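Local coordinates for protein phosphoribosylamine--glycine ligase (Thermotoga maritima, PDB 1VKZ) that catalyses the ATP-dependent joining of 5-phosphoribosylamine and glycine to give N(1)-(5-phospho-beta-D-ribosyl)glycinamide, a step of de novo purine biosynthesis, at residues S242-I245 / K246-E250; K107-A110 / K111-K115; I73-G77 / S78-L82. All blocks are in the same frame, centred on the assembly; numbering follows the deposited sequence.

Contact 1. Residues S242-I245 / K246-E250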
# COMPACT_ATOMS: atom_id res chain seq x y z
N SER A 242 12.51 0.91 20.24
CA SER A 242 13.67 1.47 19.54
C SER A 242 14.58 0.40 18.94
O SER A 242 15.15 0.59 17.86
CB SER A 242 14.48 2.35 20.49
OG SER A 242 14.90 1.59 21.62
N ASP A 243 14.74 -0.71 19.66
CA ASP A 243 15.55 -1.84 19.19
C ASP A 243 14.94 -2.48 17.93
O ASP A 243 15.65 -2.80 16.97
CB ASP A 243 15.75 -2.87 20.32
CG ASP A 243 14.53 -3.01 21.22
OD1 ASP A 243 13.45 -3.30 20.65
OD2 ASP A 243 14.56 -2.85 22.47
N THR A 244 13.62 -2.63 17.93
CA THR A 244 12.89 -3.07 16.76
C THR A 244 13.04 -2.10 15.58
O THR A 244 13.30 -2.52 14.45
CB THR A 244 11.41 -3.24 17.12
OG1 THR A 244 11.27 -4.20 18.18
CG2 THR A 244 10.62 -3.83 15.94
N ILE A 245 12.91 -0.81 15.86
CA ILE A 245 13.14 0.20 14.81
C ILE A 245 14.56 0.14 14.28
O ILE A 245 14.76 0.23 13.08
CB ILE A 245 12.83 1.64 15.33
CG1 ILE A 245 11.33 1.79 15.58
CG2 ILE A 245 13.31 2.69 14.33
CD1 ILE A 245 10.96 3.08 16.28
N LYS A 246 15.56 -0.01 15.15
CA LYS A 246 16.94 -0.09 14.64
C LYS A 246 17.15 -1.29 13.69
O LYS A 246 17.84 -1.18 12.68
CB LYS A 246 17.96 -0.09 15.78
CG LYS A 246 19.40 0.04 15.26
CD LYS A 246 20.29 0.94 16.13
CE LYS A 246 20.38 2.37 15.58
NZ LYS A 246 21.28 3.21 16.43
N LYS A 247 16.53 -2.42 14.02
CA LYS A 247 16.56 -3.60 13.14
C LYS A 247 15.82 -3.35 11.84
O LYS A 247 16.23 -3.85 10.80
CB LYS A 247 15.95 -4.81 13.86
CG LYS A 247 16.78 -5.27 15.05
CD LYS A 247 16.12 -6.43 15.77
CE LYS A 247 16.75 -6.67 17.12
NZ LYS A 247 16.19 -7.89 17.77
N ILE A 248 14.72 -2.59 11.92
CA ILE A 248 13.93 -2.20 10.75
C ILE A 248 14.74 -1.30 9.85
O ILE A 248 14.67 -1.43 8.62
CB ILE A 248 12.59 -1.52 11.16
CG1 ILE A 248 11.59 -2.60 11.61
CG2 ILE A 248 11.97 -0.79 9.99
CD1 ILE A 248 10.24 -2.07 12.13
N GLU A 249 15.47 -0.38 10.46
CA GLU A 249 16.39 0.52 9.75
C GLU A 249 17.45 -0.26 9.00
O GLU A 249 17.80 0.08 7.88
CB GLU A 249 17.10 1.43 10.74
CG GLU A 249 16.25 2.54 11.33
CD GLU A 249 17.05 3.47 12.23
OE1 GLU A 249 17.78 2.97 13.12
OE2 GLU A 249 16.95 4.72 12.07
N GLU A 250 17.95 -1.31 9.64
CA GLU A 250 18.99 -2.15 9.08
C GLU A 250 18.47 -2.93 7.89
O GLU A 250 19.21 -3.15 6.94
CB GLU A 250 19.52 -3.10 10.17
CG GLU A 250 20.68 -3.99 9.75
CD GLU A 250 21.31 -4.73 10.93
OE1 GLU A 250 21.56 -4.09 11.99
OE2 GLU A 250 21.58 -5.95 10.78

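Contact 2. Residues K107-A110 / K111-K115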
# COMPACT_ATOMS: atom_id res chain seq x y z
N LYS A 107 7.95 -11.81 -6.75
CA LYS A 107 8.20 -12.27 -5.42
C LYS A 107 9.36 -13.28 -5.37
O LYS A 107 10.03 -13.37 -4.38
CB LYS A 107 6.92 -12.84 -4.83
CG LYS A 107 5.95 -11.78 -4.39
CD LYS A 107 4.75 -12.35 -3.63
CE LYS A 107 3.74 -11.25 -3.22
NZ LYS A 107 4.30 -10.47 -2.07
N VAL A 108 9.60 -13.99 -6.47
CA VAL A 108 10.77 -14.85 -6.56
C VAL A 108 12.06 -14.05 -6.62
O VAL A 108 13.01 -14.37 -5.89
CB VAL A 108 10.73 -15.71 -7.79
CG1 VAL A 108 11.99 -16.59 -7.85
CG2 VAL A 108 9.47 -16.58 -7.78
N TYR A 109 12.12 -13.05 -7.50
CA TYR A 109 13.28 -12.19 -7.53
C TYR A 109 13.54 -11.62 -6.16
O TYR A 109 14.68 -11.56 -5.73
CB TYR A 109 13.15 -11.08 -8.56
CG TYR A 109 14.27 -10.04 -8.50
CD1 TYR A 109 15.47 -10.26 -9.15
CD2 TYR A 109 14.12 -8.87 -7.77
CE1 TYR A 109 16.49 -9.31 -9.10
CE2 TYR A 109 15.13 -7.93 -7.71
CZ TYR A 109 16.31 -8.16 -8.38
OH TYR A 109 17.31 -7.24 -8.33
N ALA A 110 12.49 -11.20 -5.45
CA ALA A 110 12.67 -10.51 -4.18
C ALA A 110 13.37 -11.41 -3.21
O ALA A 110 14.28 -10.98 -2.50
CB ALA A 110 11.33 -10.02 -3.63
N LYS A 111 13.00 -12.69 -3.22
CA LYS A 111 13.60 -13.68 -2.31
C LYS A 111 15.04 -13.96 -2.59
O LYS A 111 15.83 -14.16 -1.66
CB LYS A 111 12.83 -14.99 -2.38
CG LYS A 111 11.59 -14.96 -1.59
CD LYS A 111 11.89 -14.68 -0.12
CE LYS A 111 10.98 -15.45 0.83
NZ LYS A 111 11.56 -15.55 2.21
N ARG A 112 15.41 -14.02 -3.87
CA ARG A 112 16.79 -14.29 -4.23
C ARG A 112 17.67 -13.11 -3.91
O ARG A 112 18.82 -13.24 -3.49
CB ARG A 112 16.85 -14.72 -5.68
CG ARG A 112 16.50 -16.18 -5.81
CD ARG A 112 15.93 -16.57 -7.12
NE ARG A 112 15.60 -17.99 -7.19
CZ ARG A 112 15.19 -18.59 -8.30
NH1 ARG A 112 15.02 -17.88 -9.42
NH2 ARG A 112 14.94 -19.88 -8.30
N PHE A 113 17.09 -11.94 -4.10
CA PHE A 113 17.72 -10.69 -3.75
C PHE A 113 18.07 -10.69 -2.27
O PHE A 113 19.22 -10.49 -1.88
CB PHE A 113 16.73 -9.57 -4.07
CG PHE A 113 17.20 -8.21 -3.67
CD1 PHE A 113 18.12 -7.54 -4.44
CD2 PHE A 113 16.75 -7.63 -2.51
CE1 PHE A 113 18.54 -6.29 -4.06
CE2 PHE A 113 17.20 -6.38 -2.12
CZ PHE A 113 18.09 -5.72 -2.89
N MSE A 114 17.07 -10.95 -1.43
CA MSE A 114 17.28 -10.94 -0.00
C MSE A 114 18.33 -12.00 0.50
O MSE A 114 19.13 -11.75 1.40
CB MSE A 114 15.94 -11.15 0.66
CG MSE A 114 14.98 -10.03 0.44
SE MSE A 114 13.35 -10.31 1.47
CE MSE A 114 12.06 -11.05 0.16
N LYS A 115 18.29 -13.20 -0.08
CA LYS A 115 19.28 -14.21 0.25
C LYS A 115 20.67 -13.66 -0.09
O LYS A 115 21.56 -13.70 0.73
CB LYS A 115 19.01 -15.50 -0.53
CG LYS A 115 19.66 -16.77 0.09
CD LYS A 115 19.96 -17.85 -0.97
CE LYS A 115 18.69 -18.44 -1.59
NZ LYS A 115 18.93 -19.23 -2.86

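Contact 3. Residues I73-G77 / S78-L82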
# COMPACT_ATOMS: atom_id res chain seq x y z
N ILE A 73 6.41 13.97 -10.56
CA ILE A 73 5.33 12.98 -10.77
C ILE A 73 5.38 11.91 -9.69
O ILE A 73 6.40 11.21 -9.55
CB ILE A 73 5.46 12.22 -12.14
CG1 ILE A 73 5.76 13.17 -13.27
CG2 ILE A 73 4.19 11.39 -12.44
CD1 ILE A 73 4.73 14.16 -13.52
N VAL A 74 4.27 11.76 -8.95
CA VAL A 74 4.18 10.76 -7.89
C VAL A 74 3.32 9.59 -8.34
O VAL A 74 2.12 9.71 -8.49
CB VAL A 74 3.67 11.31 -6.55
CG1 VAL A 74 3.45 10.19 -5.59
CG2 VAL A 74 4.64 12.34 -5.95
N ILE A 75 3.96 8.46 -8.57
CA ILE A 75 3.20 7.27 -8.89
C ILE A 75 2.90 6.43 -7.61
O ILE A 75 3.79 6.26 -6.77
CB ILE A 75 3.94 6.48 -9.88
CG1 ILE A 75 3.53 5.02 -9.79
CG2 ILE A 75 5.46 6.63 -9.70
CD1 ILE A 75 2.08 4.80 -10.11
N PRO A 76 1.65 6.02 -7.40
CA PRO A 76 1.32 4.81 -6.60
C PRO A 76 0.54 3.69 -7.31
O PRO A 76 -0.68 3.81 -7.51
CB PRO A 76 0.44 5.40 -5.50
CG PRO A 76 0.05 6.84 -6.12
CD PRO A 76 0.46 6.82 -7.62
N GLY A 77 1.22 2.59 -7.66
CA GLY A 77 0.56 1.46 -8.28
C GLY A 77 1.48 0.46 -8.94
O GLY A 77 2.56 0.17 -8.41
N SER A 78 1.00 -0.09 -10.06
CA SER A 78 1.77 -0.91 -10.99
C SER A 78 2.10 -0.14 -12.27
O SER A 78 2.72 -0.68 -13.21
CB SER A 78 0.93 -2.15 -11.38
OG SER A 78 -0.15 -1.80 -12.24
N GLU A 79 1.66 1.12 -12.34
CA GLU A 79 2.27 2.05 -13.28
C GLU A 79 3.77 1.75 -13.32
O GLU A 79 4.36 1.58 -14.39
CB GLU A 79 1.95 3.50 -12.90
CG GLU A 79 0.82 4.11 -13.74
CD GLU A 79 -0.31 4.78 -12.94
OE1 GLU A 79 -0.18 4.98 -11.71
OE2 GLU A 79 -1.37 5.11 -13.55
N GLU A 80 4.35 1.55 -12.14
CA GLU A 80 5.79 1.40 -11.99
C GLU A 80 6.52 0.22 -12.58
O GLU A 80 7.74 0.21 -12.53
CB GLU A 80 6.19 1.58 -10.55
CG GLU A 80 6.67 2.99 -10.34
CD GLU A 80 6.53 3.42 -8.96
OE1 GLU A 80 5.69 2.86 -8.22
OE2 GLU A 80 7.25 4.33 -8.62
N PHE A 81 5.82 -0.73 -13.19
CA PHE A 81 6.50 -1.66 -14.10
C PHE A 81 6.43 -1.12 -15.54
O PHE A 81 6.39 -1.90 -16.49
CB PHE A 81 6.00 -3.08 -13.88
CG PHE A 81 5.68 -3.34 -12.43
CD1 PHE A 81 4.38 -3.22 -11.95
CD2 PHE A 81 6.69 -3.58 -11.51
CE1 PHE A 81 4.11 -3.39 -10.58
CE2 PHE A 81 6.41 -3.76 -10.16
CZ PHE A 81 5.13 -3.66 -9.70
N LEU A 82 6.39 0.22 -15.65
CA LEU A 82 7.02 1.00 -16.76
C LEU A 82 7.46 2.48 -16.45
O LEU A 82 8.54 2.89 -16.88
CB LEU A 82 6.17 0.95 -18.05
CG LEU A 82 6.84 1.26 -19.42
CD1 LEU A 82 8.39 1.21 -19.44
CD2 LEU A 82 6.31 0.31 -20.53

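Contact 1. Residues S242-I245 / K246-E250
Ser242 and Lys246 start the ladder of backbone bonds here, with Lys246 N giving its hydrogen to Ser242 O at 2.8 Å. The next three rungs follow the same i to i+4 pattern: Lys247 to Asp243, Ile248 to Thr244, and Glu249 to Ile245, where Glu249 N reaches Ile245 O at 2.8 Å with an N-H...O angle of 159°. At the start of the helix, Asp243 OD1 takes a weak, bent bond from the N of the next residue, Thr244 (2.8 Å, 125°).

The side chains add apolar touches along the same spiral. Thr244 CG2 lies 4.2 Å from Ile248 CD1, and one residue on, Ile245 CG2 meets Glu249 CG at the same separation. Glu249 CG sits beside its own backbone N (chi1 -74°), which lays this methylene 3.3 Å from Ile245 O. With an alanine here, the methylene lying against Ile245 would be gone, and the CG2 methyl of Ile245 would probably lose its cover on that side.

Lys247 lays its CG along the preceding turn, 3.3 Å from Asp243 O, and the extended chain carries NZ on to a hydrogen bond with Gly279 O. Ile248 is the buried member, its side chain resting on Leu197, Ala199, Ile210 and Leu274. The arrangement is the first turns of an amphipathic alpha-helix, 242-261, laid against an antiparallel sheet of the ATP-grasp domain.

Contact 2. Residues K107-A110 / K111-K115
Arg112 lies alongside Val108 on the first turns of alpha-helix 107-116, in the ATP-grasp region, and its side chain runs back over the preceding turn. Its CB is 3.8 Å from Tyr109 O. CG, anti to the carbonyl carbon (chi1 -81°), passes 3.9 Å from Val108 O, and CD comes up to the Val108 CG1 methyl at 4.0 Å. From there NE and CZ stay on the same methyl, and the tip, NH1, ends 3.6 Å from Val108 CG1, which sits over one face of the guanidinium, toward its rim. This pair sets a methyl against a flat cation, and the same two residues are joined by the helix bond from Arg112 N to Val108 O.

On another side of the helix, Phe113 CB meets the Tyr109 ring obliquely, 4.3 Å from Tyr109 CE2. Lys107 and Lys111 lead away to salt bridges beyond the helix: Lys107 NZ with Glu285, a predicted magnesium ligand, and Lys111 NZ with Asp189, within the predicted ATP site. Lys111 NZ is also hydrogen-bonded to Ala122 O and Thr121 OG1. Met114, modelled as selenomethionine, folds back at its selenium, setting CE 4.0 Å from Ala110 CB and 3.5 Å from Ala110 O.

Contact 3. Residues I73-G77 / S78-L82
Ile75 carries this contact, its branched side chain reaching from the end of strand 73-74 to Glu79 and Glu80 in the turn that follows, within the Rossmann-like N domain. The chain enters that turn from a parallel strand: Val74 is backbone-bonded to His19 and Leu21 of strand 17-22, and Ile73 to Asn92 and Phe94. At Ile75, CG1 stands anti to the backbone N (chi1 156°), which throws the longer branch out over the turn. The fork of the isoleucine sits against the Glu80 carboxylate, with CG1 3.4 Å from Glu80 OE1 and CG2 3.1 Å from Glu80 OE2, the two side chains running across each other at a slant. Both branch carbons lie 3.5 Å from Glu80 CD. Ile75 CD1 lies against CB and the chain of Glu79, tightly at 3.1 Å from Glu79 CB; its still shorter approach to Glu79 OE1 is doubtful.

Pro76 faces the other way, onto Arg26 and Glu27 of helix 25-36. Gly77 then makes the corner. Its backbone (phi 165°, psi -144°) would jam a side chain against the preceding carbonyl oxygen, and glycine avoids this. Gly77 O comes to 4.4 Å from Phe81 CE1, while Ser78 CB sits at the edge of the Phe81 ring, in its plane. That ring also rests on Leu151, inside the predicted ATP-binding range. The turn beyond is closed by its own backbone, with Phe81 N bonded to Ser78 O at 3.1 Å and Leu82 N to Glu79 O at 2.7 Å.

Strand end and turn are therefore fitted together by shape, with little polar pairing: aliphatic carbon meets the carboxylate oxygens and carbon of Glu80 and the chain of Glu79. The isoleucine offers these carboxylates no polar partner, so any such partner would have to be another group or water.

In the fold
Contacts 1 and 2 are both successive turns of single helices in the ATP-grasp region, their centres about 21 Å apart and their nearest atoms about 10 Å apart. Contact 1 lies at the surface, where Ile248 is the buried residue; contact 2 is largely buried, and two of its lysines run to residues of the predicted metal and ATP sites. Both helices touch the same antiparallel sheet, one reaching strand 269-277 and the other strand 280-287. Contact 3, partly buried, belongs to the Rossmann-like N domain, and it replaces the i to i+4 bonds of the helices with van der Waals packing of an isoleucine on two glutamates beside a glycine corner.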